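Local coordinates for magnesium and cobalt efflux protein CorC (Neisseria meningitidis serogroup B, PDB 3OI8) that probably takes part in magnesium and cobalt ion transport and, through the paired CBS domains held in this fragment, binds adenosine, at residues Ala43-Ser48 / Ser146-Phe151; Arg73-Gly78 / Asn133-Val138. One frame throughout, in Å; residues are numbered along the deposited sequence.

Interaction 1: residues Ala43-Ser48 / Ser146-Phe151; sequences AMITRS and SGLVTF. With ADN (adenosine), chain C.
Ser146 O is gripped twice: Arg47 N donates to it at 2.8 Å, from 41° out of the carbonyl plane, and a water that also contacts Thr46 OG1 donates a second hydrogen bond. The setting is a CBS domain pair, in which the short strand 45-46 from the first CBS motif pairs antiparallel with strand 145-150 of the second, at the edge of its sheet. Ile45 and Leu148 form the hydrogen-bonded pair, Ile45 N giving to Leu148 O at 2.8 Å and Leu148 N returning a bond to Ile45 O at 2.9 Å. Beside it, Gly147 CA comes within 3.1 Å of Ile45 O, a CA-H···O contact; with Ser146, Gly147 also forms a classic beta bulge against Val138. A second water ties Ala43 O to Thr150 N beyond the last direct bond. Ile45 and Leu148 send their side chains the same way, side by side, with CD1 to CD1 at 3.6 Å. Ile45 CD1 also packs against the adenine near N3 and C4. Leu148 CG sits between its backbone N and carbonyl carbon (chi1 65°), with CD1 directed at Ile45 and Leu148 CD2 3.8 Å from adenine N1.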
loop_
_atom_site.group_PDB
_atom_site.type_symbol
_atom_site.label_atom_id
_atom_site.label_comp_id
_atom_site.label_asym_id
_atom_site.label_seq_id
_atom_site.Cartn_x
_atom_site.Cartn_y
_atom_site.Cartn_z
ATOM N N ALA A 43 1.360 13.634 7.912
ATOM C CA ALA A 43 0.888 12.248 7.819
ATOM C C ALA A 43 1.616 11.305 8.762
ATOM O O ALA A 43 1.259 10.136 8.877
ATOM C CB ALA A 43 1.004 11.719 6.374
HETATM N N MSE A 44 2.637 11.813 9.437
HETATM C CA MSE A 44 3.474 10.959 10.269
HETATM C C MSE A 44 2.842 10.565 11.603
HETATM O O MSE A 44 1.930 11.228 12.108
HETATM C CB MSE A 44 4.827 11.619 10.522
HETATM C CG MSE A 44 4.736 12.873 11.366
HETATM SE SE MSE A 44 6.507 13.463 11.905
HETATM C CE MSE A 44 6.063 15.298 12.390
ATOM N N ILE A 45 3.330 9.456 12.149
ATOM C CA ILE A 45 3.035 9.056 13.521
ATOM C C ILE A 45 4.157 9.569 14.414
ATOM O O ILE A 45 5.325 9.278 14.171
ATOM C CB ILE A 45 2.955 7.534 13.622
ATOM C CG1 ILE A 45 1.831 7.025 12.712
ATOM C CG2 ILE A 45 2.758 7.101 15.086
ATOM C CD1 ILE A 45 1.880 5.538 12.472
ATOM N N THR A 46 3.815 10.345 15.437
ATOM C CA THR A 46 4.840 11.023 16.229
ATOM C C THR A 46 5.657 10.027 17.060
ATOM O O THR A 46 5.139 8.976 17.430
ATOM C CB THR A 46 4.225 12.074 17.162
ATOM O OG1 THR A 46 5.278 12.868 17.729
ATOM C CG2 THR A 46 3.424 11.393 18.276
ATOM N N ARG A 47 6.913 10.376 17.364
ATOM C CA ARG A 47 7.838 9.476 18.074
ATOM C C ARG A 47 7.236 8.784 19.294
ATOM O O ARG A 47 7.277 7.561 19.415
ATOM C CB ARG A 47 9.100 10.228 18.506
ATOM C CG ARG A 47 10.106 9.379 19.273
ATOM C CD ARG A 47 11.203 10.268 19.881
ATOM N NE ARG A 47 10.679 11.237 20.849
ATOM C CZ ARG A 47 10.415 12.518 20.575
ATOM N NH1 ARG A 47 10.619 12.995 19.354
ATOM N NH2 ARG A 47 9.953 13.335 21.522
ATOM N N SER A 48 6.688 9.565 20.211
ATOM C CA SER A 48 6.182 8.998 21.452
ATOM C C SER A 48 5.035 8.002 21.239
ATOM O O SER A 48 4.615 7.339 22.178
ATOM C CB SER A 48 5.788 10.105 22.444
ATOM O OG SER A 48 5.102 11.168 21.795
ATOM N N SER A 146 11.721 12.077 14.937
ATOM C CA SER A 146 10.478 12.838 15.094
ATOM C C SER A 146 9.277 11.908 15.031
ATOM O O SER A 146 8.240 12.179 15.619
ATOM C CB SER A 146 10.326 13.893 13.990
ATOM O OG SER A 146 11.426 14.774 13.968
ATOM N N GLY A 147 9.413 10.822 14.284
ATOM C CA GLY A 147 8.346 9.846 14.182
ATOM C C GLY A 147 8.594 8.933 12.998
ATOM O O GLY A 147 9.736 8.729 12.589
ATOM N N LEU A 148 7.526 8.374 12.453
ATOM C CA LEU A 148 7.647 7.500 11.291
ATOM C C LEU A 148 6.496 7.837 10.346
ATOM O O LEU A 148 5.531 8.508 10.750
ATOM C CB LEU A 148 7.637 6.016 11.711
ATOM C CG LEU A 148 6.382 5.409 12.351
ATOM C CD1 LEU A 148 5.295 5.127 11.315
ATOM C CD2 LEU A 148 6.728 4.102 13.095
ATOM N N VAL A 149 6.618 7.418 9.093
ATOM C CA VAL A 149 5.565 7.655 8.107
ATOM C C VAL A 149 5.456 6.434 7.200
ATOM O O VAL A 149 6.479 5.801 6.866
ATOM C CB VAL A 149 5.782 8.995 7.313
ATOM C CG1 VAL A 149 7.136 9.026 6.623
ATOM C CG2 VAL A 149 4.632 9.247 6.316
ATOM N N THR A 150 4.221 6.073 6.845
ATOM C CA THR A 150 3.994 4.874 6.048
ATOM C C THR A 150 3.227 5.152 4.749
ATOM O O THR A 150 2.434 6.089 4.660
ATOM C CB THR A 150 3.200 3.803 6.847
ATOM O OG1 THR A 150 1.837 4.224 6.963
ATOM C CG2 THR A 150 3.785 3.618 8.262
ATOM N N PHE A 151 3.501 4.308 3.759
ATOM C CA PHE A 151 2.828 4.305 2.463
ATOM C C PHE A 151 1.322 4.221 2.653
ATOM O O PHE A 151 0.568 5.041 2.132
ATOM C CB PHE A 151 3.343 3.110 1.648
ATOM C CG PHE A 151 2.628 2.896 0.332
ATOM C CD1 PHE A 151 2.876 3.725 -0.751
ATOM C CD2 PHE A 151 1.741 1.838 0.176
ATOM C CE1 PHE A 151 2.221 3.526 -1.967
ATOM C CE2 PHE A 151 1.086 1.628 -1.031
ATOM C CZ PHE A 151 1.328 2.474 -2.107
HETATM O "O5'" ADN C . -1.198 -0.530 11.062
HETATM C "C5'" ADN C . -2.428 0.138 10.932
HETATM C "C4'" ADN C . -2.219 1.675 11.081
HETATM O "O4'" ADN C . -1.378 1.960 12.238
HETATM C "C3'" ADN C . -1.524 2.266 9.836
HETATM O "O3'" ADN C . -2.468 2.916 9.029
HETATM C "C2'" ADN C . -0.524 3.257 10.382
HETATM O "O2'" ADN C . -1.098 4.542 10.451
HETATM C "C1'" ADN C . -0.249 2.789 11.811
HETATM N N9 ADN C . 0.996 2.029 11.906
HETATM C C8 ADN C . 1.508 0.964 10.947
HETATM N N7 ADN C . 2.806 0.442 11.504
HETATM C C5 ADN C . 3.088 1.186 12.820
HETATM C C6 ADN C . 4.255 1.085 13.849
HETATM N N6 ADN C . 5.318 0.101 13.642
HETATM N N1 ADN C . 4.253 1.938 15.031
HETATM C C2 ADN C . 3.121 2.926 15.273
HETATM N N3 ADN C . 1.973 3.024 14.266
HETATM C C4 ADN C . 1.974 2.156 13.062
HETATM O O HOH W 1 2.353 7.666 8.529
HETATM O O HOH W 2 7.079 14.460 16.595
#

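Interaction 2: residues Arg73-Gly78 / Asn133-Val138. With ADN (adenosine), chain C.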
loop_
_atom_site.group_PDB
_atom_site.type_symbol
_atom_site.label_atom_id
_atom_site.label_comp_id
_atom_site.label_asym_id
_atom_site.label_seq_id
_atom_site.Cartn_x
_atom_site.Cartn_y
_atom_site.Cartn_z
ATOM N N ARG A 73 5.068 -3.506 9.685
ATOM C CA ARG A 73 6.478 -3.089 9.787
ATOM C C ARG A 73 6.730 -2.357 11.097
ATOM O O ARG A 73 5.857 -1.637 11.570
ATOM C CB ARG A 73 6.844 -2.190 8.605
ATOM C CG ARG A 73 7.214 -2.980 7.362
ATOM C CD ARG A 73 6.833 -2.270 6.106
ATOM N NE ARG A 73 5.390 -2.099 6.032
ATOM C CZ ARG A 73 4.597 -2.757 5.194
ATOM N NH1 ARG A 73 3.294 -2.527 5.212
ATOM N NH2 ARG A 73 5.104 -3.634 4.335
ATOM N N PHE A 74 7.923 -2.554 11.670
ATOM C CA PHE A 74 8.288 -2.003 12.981
ATOM C C PHE A 74 9.730 -1.491 12.987
ATOM O O PHE A 74 10.651 -2.229 12.622
ATOM C CB PHE A 74 8.188 -3.103 14.045
ATOM C CG PHE A 74 6.822 -3.724 14.158
ATOM C CD1 PHE A 74 5.963 -3.354 15.179
ATOM C CD2 PHE A 74 6.404 -4.675 13.250
ATOM C CE1 PHE A 74 4.701 -3.922 15.295
ATOM C CE2 PHE A 74 5.140 -5.240 13.350
ATOM C CZ PHE A 74 4.286 -4.862 14.369
ATOM N N PRO A 75 9.934 -0.235 13.413
ATOM C CA PRO A 75 11.302 0.236 13.672
ATOM C C PRO A 75 11.914 -0.629 14.764
ATOM O O PRO A 75 11.221 -0.995 15.705
ATOM C CB PRO A 75 11.095 1.643 14.256
ATOM C CG PRO A 75 9.703 2.046 13.828
ATOM C CD PRO A 75 8.910 0.774 13.756
ATOM N N VAL A 76 13.194 -0.938 14.656
ATOM C CA VAL A 76 13.877 -1.672 15.715
ATOM C C VAL A 76 14.872 -0.706 16.354
ATOM O O VAL A 76 15.622 -0.046 15.636
ATOM C CB VAL A 76 14.603 -2.906 15.169
ATOM C CG1 VAL A 76 15.484 -3.546 16.263
ATOM C CG2 VAL A 76 13.579 -3.941 14.641
ATOM N N ILE A 77 14.871 -0.624 17.685
ATOM C CA ILE A 77 15.661 0.391 18.376
ATOM C C ILE A 77 16.757 -0.202 19.257
ATOM O O ILE A 77 16.697 -1.368 19.685
ATOM C CB ILE A 77 14.798 1.304 19.258
ATOM C CG1 ILE A 77 14.091 0.484 20.347
ATOM C CG2 ILE A 77 13.824 2.099 18.413
ATOM C CD1 ILE A 77 13.585 1.287 21.521
ATOM N N GLY A 78 17.758 0.625 19.519
ATOM C CA GLY A 78 18.818 0.279 20.443
ATOM C C GLY A 78 18.444 0.833 21.801
ATOM O O GLY A 78 17.509 0.346 22.432
ATOM N N ASN A 133 9.422 0.715 -1.020
ATOM C CA ASN A 133 9.487 1.011 0.400
ATOM C C ASN A 133 8.071 1.198 0.926
ATOM O O ASN A 133 7.169 1.573 0.161
ATOM C CB ASN A 133 10.290 2.300 0.628
ATOM C CG ASN A 133 11.030 2.284 1.937
ATOM O OD1 ASN A 133 11.483 1.224 2.376
ATOM N ND2 ASN A 133 11.149 3.450 2.585
ATOM N N HIS A 134 7.875 0.942 2.221
ATOM C CA HIS A 134 6.565 1.143 2.849
ATOM C C HIS A 134 6.595 2.056 4.075
ATOM O O HIS A 134 5.569 2.604 4.480
ATOM C CB HIS A 134 5.956 -0.201 3.242
ATOM C CG HIS A 134 5.430 -0.977 2.080
ATOM N ND1 HIS A 134 6.117 -2.030 1.516
ATOM C CD2 HIS A 134 4.295 -0.832 1.355
ATOM C CE1 HIS A 134 5.422 -2.507 0.497
ATOM N NE2 HIS A 134 4.313 -1.799 0.380
HETATM N N MSE A 135 7.769 2.207 4.669
HETATM C CA MSE A 135 7.884 3.007 5.884
HETATM C C MSE A 135 9.179 3.808 5.857
HETATM O O MSE A 135 10.197 3.340 5.346
HETATM C CB MSE A 135 7.804 2.100 7.128
HETATM C CG MSE A 135 8.263 2.731 8.446
HETATM SE SE MSE A 135 8.113 1.493 9.975
HETATM C CE MSE A 135 6.161 1.420 10.115
ATOM N N ALA A 136 9.127 5.030 6.371
ATOM C CA ALA A 136 10.346 5.799 6.572
ATOM C C ALA A 136 10.350 6.328 7.997
ATOM O O ALA A 136 9.298 6.462 8.628
ATOM C CB ALA A 136 10.436 6.943 5.594
ATOM N N ILE A 137 11.538 6.629 8.495
ATOM C CA ILE A 137 11.677 7.214 9.821
ATOM C C ILE A 137 11.876 8.706 9.617
ATOM O O ILE A 137 12.714 9.117 8.814
ATOM C CB ILE A 137 12.900 6.637 10.544
ATOM C CG1 ILE A 137 12.784 5.103 10.679
ATOM C CG2 ILE A 137 13.124 7.378 11.875
ATOM C CD1 ILE A 137 11.589 4.620 11.482
ATOM N N VAL A 138 11.095 9.514 10.328
ATOM C CA VAL A 138 11.176 10.957 10.189
ATOM C C VAL A 138 12.175 11.507 11.196
ATOM O O VAL A 138 12.126 11.166 12.376
ATOM C CB VAL A 138 9.800 11.582 10.379
ATOM C CG1 VAL A 138 9.839 13.104 10.116
ATOM C CG2 VAL A 138 8.809 10.876 9.443
HETATM O "O5'" ADN C . -1.198 -0.530 11.062
HETATM C "C5'" ADN C . -2.428 0.138 10.932
HETATM C "C4'" ADN C . -2.219 1.675 11.081
HETATM O "O4'" ADN C . -1.378 1.960 12.238
HETATM C "C3'" ADN C . -1.524 2.266 9.836
HETATM O "O3'" ADN C . -2.468 2.916 9.029
HETATM C "C2'" ADN C . -0.524 3.257 10.382
HETATM O "O2'" ADN C . -1.098 4.542 10.451
HETATM C "C1'" ADN C . -0.249 2.789 11.811
HETATM N N9 ADN C . 0.996 2.029 11.906
HETATM C C8 ADN C . 1.508 0.964 10.947
HETATM N N7 ADN C . 2.806 0.442 11.504
HETATM C C5 ADN C . 3.088 1.186 12.820
HETATM C C6 ADN C . 4.255 1.085 13.849
HETATM N N6 ADN C . 5.318 0.101 13.642
HETATM N N1 ADN C . 4.253 1.938 15.031
HETATM C C2 ADN C . 3.121 2.926 15.273
HETATM N N3 ADN C . 1.973 3.024 14.266
HETATM C C4 ADN C . 1.974 2.156 13.062
#
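Arg73 reaches from strand 73-77 of the first CBS motif to His134 and Met135 of the second, across the adenosine-binding cleft of the CBS pair. The strands belong to different sheets, their axes 8.7 Å apart at closest approach and inclined at 39°, and side chains fill the gap. Arg73 CB begins the contact against the selenomethionine Met135, 4.0 Å from its CE and almost as near its SE. The chain then bends at chi2 and chi3, which carries CD and NE over His134 CB. Arg73 CZ follows, 3.5 Å from His134 CB, and NH2 ends over the imidazole, near ND1 and CG. The guanidinium therefore lies flat on His134, centres 4.2 Å apart and planes at 21°, a stack with NH2 over one face of the ring. His134 NE2 is hydrogen-bonded to Glu152 OE2 of the second subunit, while Arg73 stacks on the ring, and the stack reaches the dimer interface.

Deeper in, Met135 turns at chi3 and brings its CE to 3.4 Å from Arg73 O and close to adenine N7. Its SE packs on Pro75 CD, the two side chains crossing at about a right angle, while Pro75 CG rests on Ile137 CD1. Arg73 O also reads the base: adenosine N6 donates a hydrogen bond to it at 2.8 Å, with an N-H···O angle of 160°.

How the interactions relate
The two contacts have centres about 9 Å apart and meet along neighbouring strands of one sheet. Along the chain the order is 43-48, 73-78, 133-138, 146-151, so interaction 2 falls wholly within the sequence span of interaction 1, and both join the first CBS motif to the second. Strands 135-139 and 145-150 follow each other in the chain and pair antiparallel. Interaction 1 adds strand 45-46 to this sheet, whereas interaction 2 faces it with strand 73-77 of the other sheet. Adenosine touches both contacts, so the nucleoside is bound between the two CBS motifs rather than by either alone.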